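PDB 7CDY: glucose dehydrogenase from Serratia sp. FS14, which is a calcium-containing beta-propeller protein of the glucose/sorbosone dehydrogenase family. Local coordinates for residues 113-125 with 143-157. Residues are numbered along the deposited sequence; the frame is centred on the assembly and turned at random.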
# COMPACT_ATOMS: atom_id res chain seq x y z
N PHE A 113 5.96 2.29 15.22
CA PHE A 113 4.51 2.21 15.29
C PHE A 113 4.09 0.76 15.19
O PHE A 113 4.62 0.02 14.34
CB PHE A 113 3.84 3.02 14.18
CG PHE A 113 2.37 2.74 14.04
CD1 PHE A 113 1.45 3.35 14.89
CD2 PHE A 113 1.90 1.82 13.11
CE1 PHE A 113 0.10 3.07 14.81
CE2 PHE A 113 0.55 1.53 13.02
CZ PHE A 113 -0.35 2.17 13.86
N ARG A 114 3.12 0.36 16.00
CA ARG A 114 2.56 -0.98 15.96
C ARG A 114 1.05 -0.90 15.95
O ARG A 114 0.46 -0.19 16.77
CB ARG A 114 2.94 -1.77 17.21
CG ARG A 114 4.37 -2.13 17.29
CD ARG A 114 4.59 -3.13 18.40
NE ARG A 114 5.87 -3.76 18.21
CZ ARG A 114 7.02 -3.24 18.61
NH1 ARG A 114 7.04 -2.08 19.26
NH2 ARG A 114 8.16 -3.87 18.37
N GLN A 115 0.43 -1.63 15.04
CA GLN A 115 -0.99 -1.86 15.12
C GLN A 115 -1.30 -2.61 16.42
O GLN A 115 -0.68 -3.63 16.72
CB GLN A 115 -1.39 -2.72 13.93
CG GLN A 115 -2.86 -3.03 13.85
CD GLN A 115 -3.23 -3.75 12.56
OE1 GLN A 115 -2.58 -4.73 12.16
NE2 GLN A 115 -4.27 -3.26 11.90
N GLN A 116 -2.28 -2.11 17.17
CA GLN A 116 -2.74 -2.76 18.38
C GLN A 116 -4.25 -2.67 18.42
O GLN A 116 -4.83 -1.66 18.00
CB GLN A 116 -2.17 -2.08 19.63
CG GLN A 116 -0.67 -2.20 19.78
CD GLN A 116 -0.21 -3.61 20.08
OE1 GLN A 116 -1.00 -4.55 20.18
NE2 GLN A 116 1.10 -3.77 20.25
N PRO A 117 -4.93 -3.71 18.91
CA PRO A 117 -4.35 -5.00 19.29
C PRO A 117 -3.87 -5.77 18.06
O PRO A 117 -4.14 -5.36 16.93
CB PRO A 117 -5.53 -5.73 19.95
CG PRO A 117 -6.75 -5.13 19.30
CD PRO A 117 -6.39 -3.68 19.10
N LYS A 118 -3.13 -6.85 18.27
CA LYS A 118 -2.76 -7.75 17.19
C LYS A 118 -3.85 -8.81 17.06
O LYS A 118 -4.07 -9.58 18.00
CB LYS A 118 -1.41 -8.39 17.48
CG LYS A 118 -0.22 -7.45 17.45
CD LYS A 118 1.05 -8.18 17.90
CE LYS A 118 2.28 -7.29 17.88
NZ LYS A 118 2.73 -7.03 16.48
N LEU A 119 -4.53 -8.85 15.90
CA LEU A 119 -5.65 -9.76 15.73
C LEU A 119 -5.55 -10.66 14.51
O LEU A 119 -6.45 -11.48 14.29
CB LEU A 119 -6.98 -8.99 15.64
CG LEU A 119 -7.34 -8.14 16.87
CD1 LEU A 119 -8.60 -7.33 16.61
CD2 LEU A 119 -7.53 -9.02 18.11
N SER A 120 -4.50 -10.55 13.71
CA SER A 120 -4.42 -11.31 12.47
C SER A 120 -3.83 -12.70 12.69
O SER A 120 -2.94 -12.89 13.51
CB SER A 120 -3.54 -10.57 11.45
OG SER A 120 -3.52 -11.26 10.21
N VAL A 121 -4.33 -13.65 11.90
CA VAL A 121 -3.70 -14.96 11.75
C VAL A 121 -3.20 -15.17 10.32
O VAL A 121 -3.00 -16.31 9.88
CB VAL A 121 -4.59 -16.12 12.24
CG1 VAL A 121 -4.93 -15.93 13.71
CG2 VAL A 121 -5.85 -16.21 11.39
N GLY A 122 -3.00 -14.08 9.58
CA GLY A 122 -2.46 -14.17 8.25
C GLY A 122 -3.06 -13.23 7.23
O GLY A 122 -2.49 -13.04 6.15
N ASN A 123 -4.21 -12.63 7.54
CA ASN A 123 -4.91 -11.80 6.57
C ASN A 123 -5.06 -10.34 7.03
O ASN A 123 -5.08 -10.04 8.22
CB ASN A 123 -6.30 -12.38 6.25
CG ASN A 123 -6.21 -13.66 5.44
OD1 ASN A 123 -5.82 -13.66 4.28
ND2 ASN A 123 -6.56 -14.78 6.07
N HIS A 124 -5.13 -9.45 6.04
CA HIS A 124 -5.58 -8.06 6.20
C HIS A 124 -4.66 -7.23 7.10
O HIS A 124 -5.08 -6.64 8.10
CB HIS A 124 -7.04 -7.97 6.65
CG HIS A 124 -8.02 -8.51 5.66
ND1 HIS A 124 -9.38 -8.38 5.82
CD2 HIS A 124 -7.84 -9.17 4.49
CE1 HIS A 124 -10.00 -8.95 4.81
NE2 HIS A 124 -9.09 -9.43 3.98
N PHE A 125 -3.39 -7.18 6.71
CA PHE A 125 -2.43 -6.30 7.34
C PHE A 125 -2.46 -4.89 6.76
O PHE A 125 -1.99 -3.95 7.41
CB PHE A 125 -1.02 -6.89 7.21
CG PHE A 125 -0.83 -8.17 7.98
CD1 PHE A 125 -0.63 -8.12 9.36
CD2 PHE A 125 -0.89 -9.42 7.37
CE1 PHE A 125 -0.47 -9.27 10.10
CE2 PHE A 125 -0.74 -10.59 8.11
CZ PHE A 125 -0.52 -10.51 9.48
N GLU A 143 -8.03 -4.55 8.70
CA GLU A 143 -8.72 -4.90 9.98
C GLU A 143 -8.43 -6.34 10.43
O GLU A 143 -9.17 -6.81 11.26
CB GLU A 143 -10.23 -4.58 9.98
CG GLU A 143 -11.01 -4.84 8.69
CD GLU A 143 -11.06 -6.27 8.15
OE1 GLU A 143 -10.01 -6.87 8.03
OE2 GLU A 143 -12.14 -6.70 7.79
N ASN A 144 -7.36 -6.97 9.91
CA ASN A 144 -6.88 -8.26 10.40
C ASN A 144 -7.91 -9.38 10.21
O ASN A 144 -7.78 -10.45 10.84
CB ASN A 144 -6.47 -8.20 11.89
CG ASN A 144 -5.22 -7.35 12.18
OD1 ASN A 144 -4.89 -7.17 13.35
ND2 ASN A 144 -4.54 -6.82 11.16
N ASN A 145 -8.93 -9.15 9.38
CA ASN A 145 -10.03 -10.08 9.14
C ASN A 145 -11.00 -10.18 10.31
O ASN A 145 -11.72 -11.17 10.44
CB ASN A 145 -9.58 -11.47 8.65
CG ASN A 145 -10.63 -12.15 7.79
OD1 ASN A 145 -11.51 -11.50 7.21
ND2 ASN A 145 -10.56 -13.47 7.72
N GLN A 146 -11.04 -9.16 11.17
CA GLN A 146 -12.07 -9.03 12.21
C GLN A 146 -12.93 -7.83 11.81
O GLN A 146 -12.66 -6.70 12.20
CB GLN A 146 -11.42 -8.86 13.58
CG GLN A 146 -10.59 -10.08 13.98
CD GLN A 146 -11.44 -11.32 14.18
OE1 GLN A 146 -12.59 -11.24 14.63
NE2 GLN A 146 -10.89 -12.48 13.84
N ARG A 147 -13.97 -8.09 11.02
CA ARG A 147 -14.67 -7.03 10.30
C ARG A 147 -15.13 -5.86 11.18
O ARG A 147 -14.88 -4.70 10.81
CB ARG A 147 -15.82 -7.60 9.46
CG ARG A 147 -15.41 -8.60 8.37
CD ARG A 147 -16.62 -9.05 7.53
NE ARG A 147 -17.66 -9.60 8.39
CZ ARG A 147 -17.75 -10.89 8.71
NH1 ARG A 147 -18.70 -11.29 9.55
NH2 ARG A 147 -16.91 -11.77 8.19
N PRO A 148 -15.81 -6.08 12.32
CA PRO A 148 -16.34 -4.93 13.07
C PRO A 148 -15.28 -4.02 13.65
O PRO A 148 -15.60 -2.87 13.96
CB PRO A 148 -17.16 -5.59 14.20
CG PRO A 148 -17.36 -7.00 13.78
CD PRO A 148 -16.19 -7.36 12.93
N THR A 149 -14.04 -4.49 13.79
CA THR A 149 -13.03 -3.66 14.44
C THR A 149 -12.67 -2.42 13.62
O THR A 149 -12.16 -1.45 14.19
CB THR A 149 -11.77 -4.47 14.78
OG1 THR A 149 -11.14 -4.93 13.58
CG2 THR A 149 -12.11 -5.65 15.68
N ALA A 150 -12.97 -2.41 12.31
CA ALA A 150 -12.71 -1.22 11.51
C ALA A 150 -13.50 -0.02 12.00
O ALA A 150 -13.07 1.13 11.82
CB ALA A 150 -13.01 -1.49 10.03
N GLN A 151 -14.65 -0.25 12.63
CA GLN A 151 -15.51 0.80 13.16
C GLN A 151 -15.12 1.22 14.57
O GLN A 151 -15.61 2.25 15.05
CB GLN A 151 -16.97 0.34 13.18
CG GLN A 151 -17.57 0.16 11.80
CD GLN A 151 -17.70 1.48 11.08
OE1 GLN A 151 -18.32 2.42 11.60
NE2 GLN A 151 -17.09 1.59 9.89
N GLU A 152 -14.28 0.45 15.26
CA GLU A 152 -14.02 0.68 16.67
C GLU A 152 -12.92 1.71 16.83
O GLU A 152 -11.81 1.54 16.31
CB GLU A 152 -13.71 -0.65 17.36
CG GLU A 152 -14.92 -1.58 17.29
CD GLU A 152 -14.67 -2.99 17.77
OE1 GLU A 152 -13.75 -3.20 18.57
OE2 GLU A 152 -15.43 -3.90 17.35
N THR A 153 -13.22 2.81 17.52
CA THR A 153 -12.30 3.93 17.57
C THR A 153 -11.10 3.68 18.47
O THR A 153 -10.11 4.41 18.38
CB THR A 153 -13.01 5.21 18.02
OG1 THR A 153 -13.52 5.03 19.35
CG2 THR A 153 -14.16 5.55 17.07
N ASP A 154 -11.16 2.66 19.33
CA ASP A 154 -10.05 2.32 20.21
C ASP A 154 -9.15 1.23 19.65
O ASP A 154 -8.25 0.76 20.36
CB ASP A 154 -10.57 1.95 21.61
CG ASP A 154 -11.50 0.76 21.59
OD1 ASP A 154 -12.12 0.47 20.54
OD2 ASP A 154 -11.65 0.12 22.66
N LYS A 155 -9.35 0.82 18.40
CA LYS A 155 -8.58 -0.24 17.77
C LYS A 155 -7.96 0.26 16.48
O LYS A 155 -8.59 1.00 15.73
CB LYS A 155 -9.45 -1.47 17.52
CG LYS A 155 -9.87 -2.12 18.85
CD LYS A 155 -10.62 -3.41 18.69
CE LYS A 155 -11.08 -3.90 20.06
NZ LYS A 155 -12.24 -4.82 19.96
N LEU A 156 -6.72 -0.16 16.21
CA LEU A 156 -6.00 0.29 15.02
C LEU A 156 -6.26 -0.58 13.79
O LEU A 156 -5.56 -0.45 12.78
CB LEU A 156 -4.51 0.45 15.33
CG LEU A 156 -4.27 1.63 16.28
CD1 LEU A 156 -2.88 1.55 16.87
CD2 LEU A 156 -4.48 2.96 15.58
N GLN A 157 -7.30 -1.40 13.83
CA GLN A 157 -7.73 -2.18 12.68
C GLN A 157 -8.54 -1.31 11.72
O GLN A 157 -9.42 -0.55 12.15
CB GLN A 157 -8.64 -3.30 13.17
CG GLN A 157 -7.92 -4.56 13.59
CD GLN A 157 -7.14 -4.36 14.88
OE1 GLN A 157 -7.57 -3.62 15.78
NE2 GLN A 157 -5.99 -5.02 14.97
O HOH W 1 -5.63 0.03 20.22
O HOH W 2 -8.51 -12.59 12.68
O HOH W 3 -6.24 -12.93 9.80
O HOH W 4 -8.18 -14.65 9.09
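Asn-144 meets segment 113-125 through both ends of its amide. ND2 gives one hydrogen to Gln-115 OE1 (3.0 Å) and the other to His-124 O. Both acceptors lie close to the Asn-144 amide plane, but ND2 stands above each acceptor's carbonyl plane. OD1 accepts from Leu-119 N (3.1 Å) and from Gln-157 NE2, which arrive from opposite faces of the amide. These four bonds fix its rotation. His-124 O also takes the backbone N of Asn-144.

Gln-115 CG lies anti to the backbone N (chi1 -179°), and the extended chain brings its amide between Asn-144 and the backbone of Leu-156. There NE2 donates to Leu-156 O, 3.2 Å away. The Gln-115 and Asn-144 amides are nearly perpendicular, their planes 82° apart. Gln-157 bends at chi2 and gives its other NE2 hydrogen to Pro-117 O (2.7 Å). Its OE1 is buried and has no polar partner. Leu-156 N donates to Gln-116 O at 3.0 Å. One water links Leu-119 O, Asn-144 O and Gln-146 NE2.

The ring of His-124 lies beside the carboxylate of Glu-143. His-124 ND1 donates, close to the plane of its own ring, to Glu-143 OE1 at 2.7 Å, on the syn side but 32° out of the carboxylate plane. Asn-145 N reaches this oxygen from the opposite face of the carboxylate, while Trp-229 binds OE2.

Leu-119 CD1 packs against the amide carbon CD of Gln-157 (3.7 Å) and near Thr-149 CG2. At the other end Leu-156 CD1 meets the Phe-113 ring, and both side chains also pack on Val-161.

The arrangement joins the loop leaving strand 109-114 to the one between strands 137-140 and 160-163. It thus ties together neighbouring antiparallel sheets, or blades, of the beta-propeller, with Asn-144 in a type I' turn.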